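PDB 5I0G: glycoside hydrolase family 31 from Trueperella pyogenes, which degrades cycloalternan, a cyclic alpha-glucan tetrasaccharide, and is bound here to that sugar, acting as a family 31 glycoside hydrolase. Local coordinates for residues 300-305 with 328-333; 384-389 with 459-464. The protein carries 1 engineered substitution. All blocks are in the same frame, centred on the assembly; numbering follows the deposited sequence.

Contact 1. Residues 300-305 with 328-333; sequences SGNEWN and VIEAWS. With GLC (alpha-D-glucopyranose), chain B; GLC (alpha-D-glucopyranose), chain C.
N302 and E330 meet at about a right angle, and the carboxylate and the amide are turned 77° against each other. One N-H of N302 ND2 gives a nearly straight bond, 2.8 Å to E330 OE1, and reaches that oxygen on its anti side, a little out of the carboxylate plane. The same nitrogen also donates to the ring oxygen O5 of the chain B glucose at 2.8 Å, along a more bent path. What brings the amide there is chi1 of N302 (-169°), which sets CG opposite the backbone N and swings the end of the side chain closer to 328-333 than its CB.

E330 takes the other course: CG lies beside its own backbone N (chi1 -65°) and the chain runs on extended, lifting the carboxylate to the chain C glucose, whose O4 donates to OE1 at 2.6 Å. OE1 thus accepts two bonds, while OE2 forms a salt bridge with K465. Both residues stand just past the C-terminal ends of neighbouring parallel strands, 298-300 and 326-329, at the mouth of a TIM barrel, where the glycan pocket opens.

Next along the chain, A331 points its CB at the turn formed by G301 to W304, coming 3.4 Å from N302 O, and also packs against CB of N305. A331 O receives a CA-H...O contact from N305 CA at 3.1 Å. Between the loops sits a water that accepts from A331 N at 3.0 Å and is also within bonding range of G301 O and W304 O. The W304 indole lies against the S300-G301 peptide, its NE1 bonded to D603.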
loop_
_atom_site.group_PDB
_atom_site.type_symbol
_atom_site.label_atom_id
_atom_site.label_comp_id
_atom_site.label_asym_id
_atom_site.label_seq_id
_atom_site.Cartn_x
_atom_site.Cartn_y
_atom_site.Cartn_z
ATOM N N SER A 300 11.253 6.333 15.124
ATOM C CA SER A 300 9.841 6.043 15.375
ATOM C C SER A 300 9.650 4.844 16.286
ATOM O O SER A 300 10.449 3.901 16.300
ATOM C CB SER A 300 9.109 5.799 14.036
ATOM O OG SER A 300 7.728 5.491 14.217
ATOM N N GLY A 301 8.563 4.874 17.035
ATOM C CA GLY A 301 8.167 3.737 17.863
ATOM C C GLY A 301 6.779 3.949 18.437
ATOM O O GLY A 301 6.525 4.941 19.125
ATOM N N ASN A 302 5.880 3.011 18.167
ATOM C CA ASN A 302 4.505 3.163 18.601
ATOM C C ASN A 302 4.339 3.305 20.123
ATOM O O ASN A 302 3.420 3.986 20.568
ATOM C CB ASN A 302 3.627 2.036 18.073
ATOM C CG ASN A 302 2.156 2.319 18.277
ATOM O OD1 ASN A 302 1.572 1.853 19.251
ATOM N ND2 ASN A 302 1.558 3.134 17.401
ATOM N N GLU A 303 5.233 2.719 20.913
ATOM C CA GLU A 303 5.110 2.799 22.377
ATOM C C GLU A 303 5.693 4.081 23.011
ATOM O O GLU A 303 5.730 4.222 24.240
ATOM C CB GLU A 303 5.638 1.519 23.014
ATOM C CG GLU A 303 4.798 0.324 22.570
ATOM C CD GLU A 303 5.057 -0.929 23.361
ATOM O OE1 GLU A 303 4.184 -1.818 23.357
ATOM O OE2 GLU A 303 6.113 -1.014 24.003
ATOM N N TRP A 304 6.121 5.025 22.170
ATOM C CA TRP A 304 6.476 6.363 22.618
ATOM C C TRP A 304 5.195 7.204 22.662
ATOM O O TRP A 304 4.931 8.021 21.775
ATOM C CB TRP A 304 7.515 6.995 21.686
ATOM C CG TRP A 304 8.783 6.193 21.513
ATOM C CD1 TRP A 304 9.213 5.126 22.262
ATOM C CD2 TRP A 304 9.780 6.402 20.508
ATOM N NE1 TRP A 304 10.408 4.659 21.780
ATOM C CE2 TRP A 304 10.775 5.415 20.694
ATOM C CE3 TRP A 304 9.923 7.325 19.467
ATOM C CZ2 TRP A 304 11.904 5.338 19.902
ATOM C CZ3 TRP A 304 11.038 7.244 18.663
ATOM C CH2 TRP A 304 12.028 6.247 18.892
ATOM N N ASN A 305 4.410 6.998 23.717
ATOM C CA ASN A 305 3.080 7.583 23.829
ATOM C C ASN A 305 2.931 8.642 24.913
ATOM O O ASN A 305 1.814 8.964 25.288
ATOM C CB ASN A 305 2.032 6.471 23.990
ATOM C CG ASN A 305 2.001 5.865 25.393
ATOM O OD1 ASN A 305 3.022 5.827 26.115
ATOM N ND2 ASN A 305 0.820 5.380 25.789
ATOM N N VAL A 328 8.829 10.511 14.388
ATOM C CA VAL A 328 7.428 10.215 14.099
ATOM C C VAL A 328 6.820 9.868 15.443
ATOM O O VAL A 328 7.382 9.065 16.189
ATOM C CB VAL A 328 7.243 9.055 13.099
ATOM C CG1 VAL A 328 5.759 8.787 12.829
ATOM C CG2 VAL A 328 7.980 9.336 11.790
ATOM N N ILE A 329 5.702 10.518 15.769
ATOM C CA ILE A 329 4.900 10.164 16.949
ATOM C C ILE A 329 3.549 9.610 16.480
ATOM O O ILE A 329 2.746 10.343 15.883
ATOM C CB ILE A 329 4.665 11.375 17.874
ATOM C CG1 ILE A 329 5.984 12.116 18.143
ATOM C CG2 ILE A 329 4.024 10.917 19.183
ATOM C CD1 ILE A 329 5.848 13.332 19.039
ATOM N N GLU A 330 3.302 8.334 16.783
ATOM C CA GLU A 330 2.056 7.648 16.421
ATOM C C GLU A 330 1.010 7.682 17.507
ATOM O O GLU A 330 -0.148 8.057 17.246
ATOM C CB GLU A 330 2.338 6.206 16.047
ATOM C CG GLU A 330 3.178 6.069 14.794
ATOM C CD GLU A 330 3.109 4.685 14.210
ATOM O OE1 GLU A 330 2.870 3.720 14.977
ATOM O OE2 GLU A 330 3.282 4.567 12.980
ATOM N N ALA A 331 1.414 7.310 18.726
ATOM C CA ALA A 331 0.509 7.299 19.872
ATOM C C ALA A 331 0.535 8.633 20.615
ATOM O O ALA A 331 0.998 8.723 21.767
ATOM C CB ALA A 331 0.830 6.138 20.808
ATOM N N TRP A 332 0.004 9.656 19.936
ATOM C CA TRP A 332 -0.005 11.044 20.426
ATOM C C TRP A 332 -1.371 11.546 20.921
ATOM O O TRP A 332 -1.436 12.387 21.835
ATOM C CB TRP A 332 0.516 11.989 19.346
ATOM C CG TRP A 332 -0.339 12.132 18.136
ATOM C CD1 TRP A 332 -0.275 11.378 17.007
ATOM C CD2 TRP A 332 -1.363 13.106 17.911
ATOM N NE1 TRP A 332 -1.198 11.806 16.095
ATOM C CE2 TRP A 332 -1.886 12.865 16.621
ATOM C CE3 TRP A 332 -1.899 14.146 18.674
ATOM C CZ2 TRP A 332 -2.905 13.633 16.064
ATOM C CZ3 TRP A 332 -2.933 14.927 18.114
ATOM C CH2 TRP A 332 -3.422 14.652 16.824
ATOM N N SER A 333 -2.449 11.025 20.324
ATOM C CA SER A 333 -3.794 11.561 20.512
ATOM C C SER A 333 -4.599 10.815 21.572
ATOM O O SER A 333 -4.123 9.856 22.163
ATOM C CB SER A 333 -4.553 11.491 19.170
ATOM O OG SER A 333 -4.937 10.158 18.839
HETATM C C1 GLC B . -1.141 1.592 16.305
HETATM C C2 GLC B . -2.247 0.776 16.935
HETATM C C3 GLC B . -3.594 1.437 16.693
HETATM C C4 GLC B . -3.582 2.875 17.193
HETATM C C5 GLC B . -2.397 3.630 16.589
HETATM C C6 GLC B . -2.202 5.026 17.172
HETATM O O2 GLC B . -2.239 -0.520 16.340
HETATM O O3 GLC B . -4.594 0.672 17.379
HETATM O O4 GLC B . -4.833 3.483 16.843
HETATM O O5 GLC B . -1.178 2.921 16.825
HETATM O O6 GLC B . -1.677 4.930 18.503
HETATM C C1 GLC C . -0.411 0.201 11.052
HETATM C C2 GLC C . 0.922 0.563 10.392
HETATM C C3 GLC C . 2.015 0.708 11.441
HETATM C C4 GLC C . 1.606 1.618 12.592
HETATM C C5 GLC C . 0.250 1.201 13.136
HETATM C C6 GLC C . -0.259 2.185 14.171
HETATM O O2 GLC C . 1.324 -0.440 9.441
HETATM O O3 GLC C . 3.219 1.225 10.865
HETATM O O4 GLC C . 2.575 1.506 13.634
HETATM O O5 GLC C . -0.722 1.127 12.086
HETATM O O6 GLC C . -1.301 1.517 14.874
HETATM O O HOH W 1 4.394 7.074 19.110
HETATM O O HOH W 2 6.096 6.613 16.637
HETATM O O HOH W 3 -0.481 9.597 24.000
#

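Contact 2. Residues 384-389 with 459-464; sequences VILWQI and LDIDGF. With GLC (alpha-D-glucopyranose), chain C.
L386 and I461 cross at about a right angle, L386 CD1 resting 3.8 Å from I461 CG2, with I461 CD1 almost as near. That CD1 also lies 3.5 Å above one face of the F464 ring, toward its rim, so the isoleucine is wedged between the leucine and the ring. Packing is tightest on the side of I385. Its chi2 of -74° bends CD1 back over G463, to 3.4 Å from G463 CA, closer than ordinary carbon contact, and CG2 lies against the backbone of F464.

Strands 383-388 and 463-466 are parallel neighbours in the eight-stranded TIM barrel, and L386 pairs with F464 in register. L386 N donates to G463 O, and F464 CA makes a CA-H...O contact with L386 O. Toward the start of the strand, D462 takes over: its OD2 uses the anti lone pair to accept from V384 N at 2.8 Å, while its own N donates to V384 O at 3.0 Å. H378 of helix 370-379 is a second partner of OD2.

The other end is looser. Q388 touches F464 through CG alone, 3.6 Å from CD1, the amide turning back so that NE2 bonds to W387 O while OE1 reaches Y500. W387 points away from 459-464 toward the sugar, NE1 bonded to D467 and 3.9 Å from C6 of the chain C glucose.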
loop_
_atom_site.group_PDB
_atom_site.type_symbol
_atom_site.label_atom_id
_atom_site.label_comp_id
_atom_site.label_asym_id
_atom_site.label_seq_id
_atom_site.Cartn_x
_atom_site.Cartn_y
_atom_site.Cartn_z
ATOM N N VAL A 384 9.060 17.067 13.451
ATOM C CA VAL A 384 8.081 16.237 14.151
ATOM C C VAL A 384 6.914 15.896 13.212
ATOM O O VAL A 384 6.319 16.788 12.603
ATOM C CB VAL A 384 7.554 16.957 15.420
ATOM C CG1 VAL A 384 6.543 16.096 16.162
ATOM C CG2 VAL A 384 8.698 17.313 16.347
ATOM N N ILE A 385 6.580 14.605 13.147
ATOM C CA ILE A 385 5.529 14.067 12.267
ATOM C C ILE A 385 4.481 13.336 13.123
ATOM O O ILE A 385 4.827 12.509 13.962
ATOM C CB ILE A 385 6.125 13.044 11.251
ATOM C CG1 ILE A 385 7.278 13.650 10.436
ATOM C CG2 ILE A 385 5.043 12.455 10.349
ATOM C CD1 ILE A 385 6.872 14.634 9.366
ATOM N N LEU A 386 3.202 13.609 12.876
ATOM C CA LEU A 386 2.129 12.959 13.608
ATOM C C LEU A 386 1.343 12.020 12.713
ATOM O O LEU A 386 1.069 12.304 11.546
ATOM C CB LEU A 386 1.195 13.992 14.240
ATOM C CG LEU A 386 1.800 15.013 15.222
ATOM C CD1 LEU A 386 0.704 15.926 15.747
ATOM C CD2 LEU A 386 2.520 14.338 16.375
ATOM N N TRP A 387 0.948 10.903 13.307
ATOM C CA TRP A 387 0.196 9.856 12.638
ATOM C C TRP A 387 -1.261 10.227 12.436
ATOM O O TRP A 387 -1.855 10.973 13.226
ATOM C CB TRP A 387 0.307 8.600 13.484
ATOM C CG TRP A 387 -0.182 7.327 12.909
ATOM C CD1 TRP A 387 0.551 6.421 12.233
ATOM C CD2 TRP A 387 -1.489 6.764 13.061
ATOM N NE1 TRP A 387 -0.221 5.335 11.912
ATOM C CE2 TRP A 387 -1.481 5.523 12.409
ATOM C CE3 TRP A 387 -2.669 7.207 13.660
ATOM C CZ2 TRP A 387 -2.599 4.701 12.343
ATOM C CZ3 TRP A 387 -3.790 6.393 13.601
ATOM C CH2 TRP A 387 -3.748 5.148 12.936
ATOM N N GLN A 388 -1.826 9.703 11.357
ATOM C CA GLN A 388 -3.213 9.967 10.959
ATOM C C GLN A 388 -3.780 8.751 10.247
ATOM O O GLN A 388 -3.024 7.906 9.709
ATOM C CB GLN A 388 -3.314 11.153 9.982
ATOM C CG GLN A 388 -3.032 12.516 10.572
ATOM C CD GLN A 388 -4.160 13.038 11.439
ATOM O OE1 GLN A 388 -5.110 13.634 10.944
ATOM N NE2 GLN A 388 -4.051 12.830 12.735
ATOM N N ILE A 389 -5.113 8.716 10.205
ATOM C CA ILE A 389 -5.874 7.677 9.510
ATOM C C ILE A 389 -7.057 8.395 8.822
ATOM O O ILE A 389 -7.618 9.344 9.416
ATOM C CB ILE A 389 -6.330 6.597 10.534
ATOM C CG1 ILE A 389 -6.990 5.388 9.871
ATOM C CG2 ILE A 389 -7.315 7.151 11.552
ATOM C CD1 ILE A 389 -6.022 4.307 9.492
ATOM N N LEU A 459 0.774 24.601 16.757
ATOM C CA LEU A 459 1.769 23.719 17.386
ATOM C C LEU A 459 3.037 23.526 16.563
ATOM O O LEU A 459 4.065 23.088 17.104
ATOM C CB LEU A 459 1.171 22.345 17.716
ATOM C CG LEU A 459 -0.040 22.331 18.647
ATOM C CD1 LEU A 459 -0.340 20.924 19.126
ATOM C CD2 LEU A 459 0.154 23.240 19.838
ATOM N N ASP A 460 2.961 23.818 15.265
ATOM C CA ASP A 460 4.147 23.916 14.408
ATOM C C ASP A 460 4.756 22.570 13.988
ATOM O O ASP A 460 5.926 22.518 13.625
ATOM C CB ASP A 460 5.213 24.847 15.047
ATOM C CG ASP A 460 6.219 25.413 14.029
ATOM O OD1 ASP A 460 5.923 25.452 12.804
ATOM O OD2 ASP A 460 7.324 25.805 14.469
ATOM N N ILE A 461 3.968 21.493 13.963
ATOM C CA ILE A 461 4.447 20.223 13.385
ATOM C C ILE A 461 4.807 20.356 11.881
ATOM O O ILE A 461 4.374 21.286 11.170
ATOM C CB ILE A 461 3.482 19.019 13.605
ATOM C CG1 ILE A 461 2.196 19.159 12.808
ATOM C CG2 ILE A 461 3.170 18.802 15.092
ATOM C CD1 ILE A 461 1.571 17.828 12.463
ATOM N N ASP A 462 5.591 19.402 11.414
ATOM C CA ASP A 462 6.245 19.484 10.116
ATOM C C ASP A 462 5.703 18.543 9.060
ATOM O O ASP A 462 6.124 18.631 7.919
ATOM C CB ASP A 462 7.721 19.201 10.329
ATOM C CG ASP A 462 8.318 20.134 11.341
ATOM O OD1 ASP A 462 8.428 21.327 11.026
ATOM O OD2 ASP A 462 8.629 19.681 12.464
ATOM N N GLY A 463 4.795 17.641 9.427
ATOM C CA GLY A 463 4.271 16.665 8.465
ATOM C C GLY A 463 3.437 15.620 9.155
ATOM O O GLY A 463 3.283 15.648 10.375
ATOM N N PHE A 464 2.911 14.693 8.371
ATOM C CA PHE A 464 1.933 13.720 8.846
ATOM C C PHE A 464 2.280 12.350 8.281
ATOM O O PHE A 464 2.642 12.249 7.110
ATOM C CB PHE A 464 0.539 14.086 8.351
ATOM C CG PHE A 464 -0.058 15.314 8.991
ATOM C CD1 PHE A 464 -0.644 15.244 10.244
ATOM C CD2 PHE A 464 -0.068 16.531 8.323
ATOM C CE1 PHE A 464 -1.224 16.372 10.830
ATOM C CE2 PHE A 464 -0.619 17.667 8.908
ATOM C CZ PHE A 464 -1.217 17.583 10.160
HETATM C C1 GLC C . -0.411 0.201 11.052
HETATM C C2 GLC C . 0.922 0.563 10.392
HETATM C C3 GLC C . 2.015 0.708 11.441
HETATM C C4 GLC C . 1.606 1.618 12.592
HETATM C C5 GLC C . 0.250 1.201 13.136
HETATM C C6 GLC C . -0.259 2.185 14.171
HETATM O O2 GLC C . 1.324 -0.440 9.441
HETATM O O3 GLC C . 3.219 1.225 10.865
HETATM O O4 GLC C . 2.575 1.506 13.634
HETATM O O5 GLC C . -0.722 1.127 12.086
HETATM O O6 GLC C . -1.301 1.517 14.874
#

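Contact 1 closes before contact 2 opens along the chain, and their centres lie 11 Å apart in the one TIM barrel. Strands 298-300, 326-329, 383-388 and 463-466 are consecutive staves, so the two contacts together span the first half of the barrel wall. The join is between 326-329 and 383-388: I329 N probably donates to I385 O at 2.8 Å, and W332 NE1 to W387 O. At the sugar-binding end, E330 OE2 packs on W387, and both contacts reach the chain C glucose there. Contact 1 gives three residues to the glycan pocket, whereas most of contact 2 is buried wall.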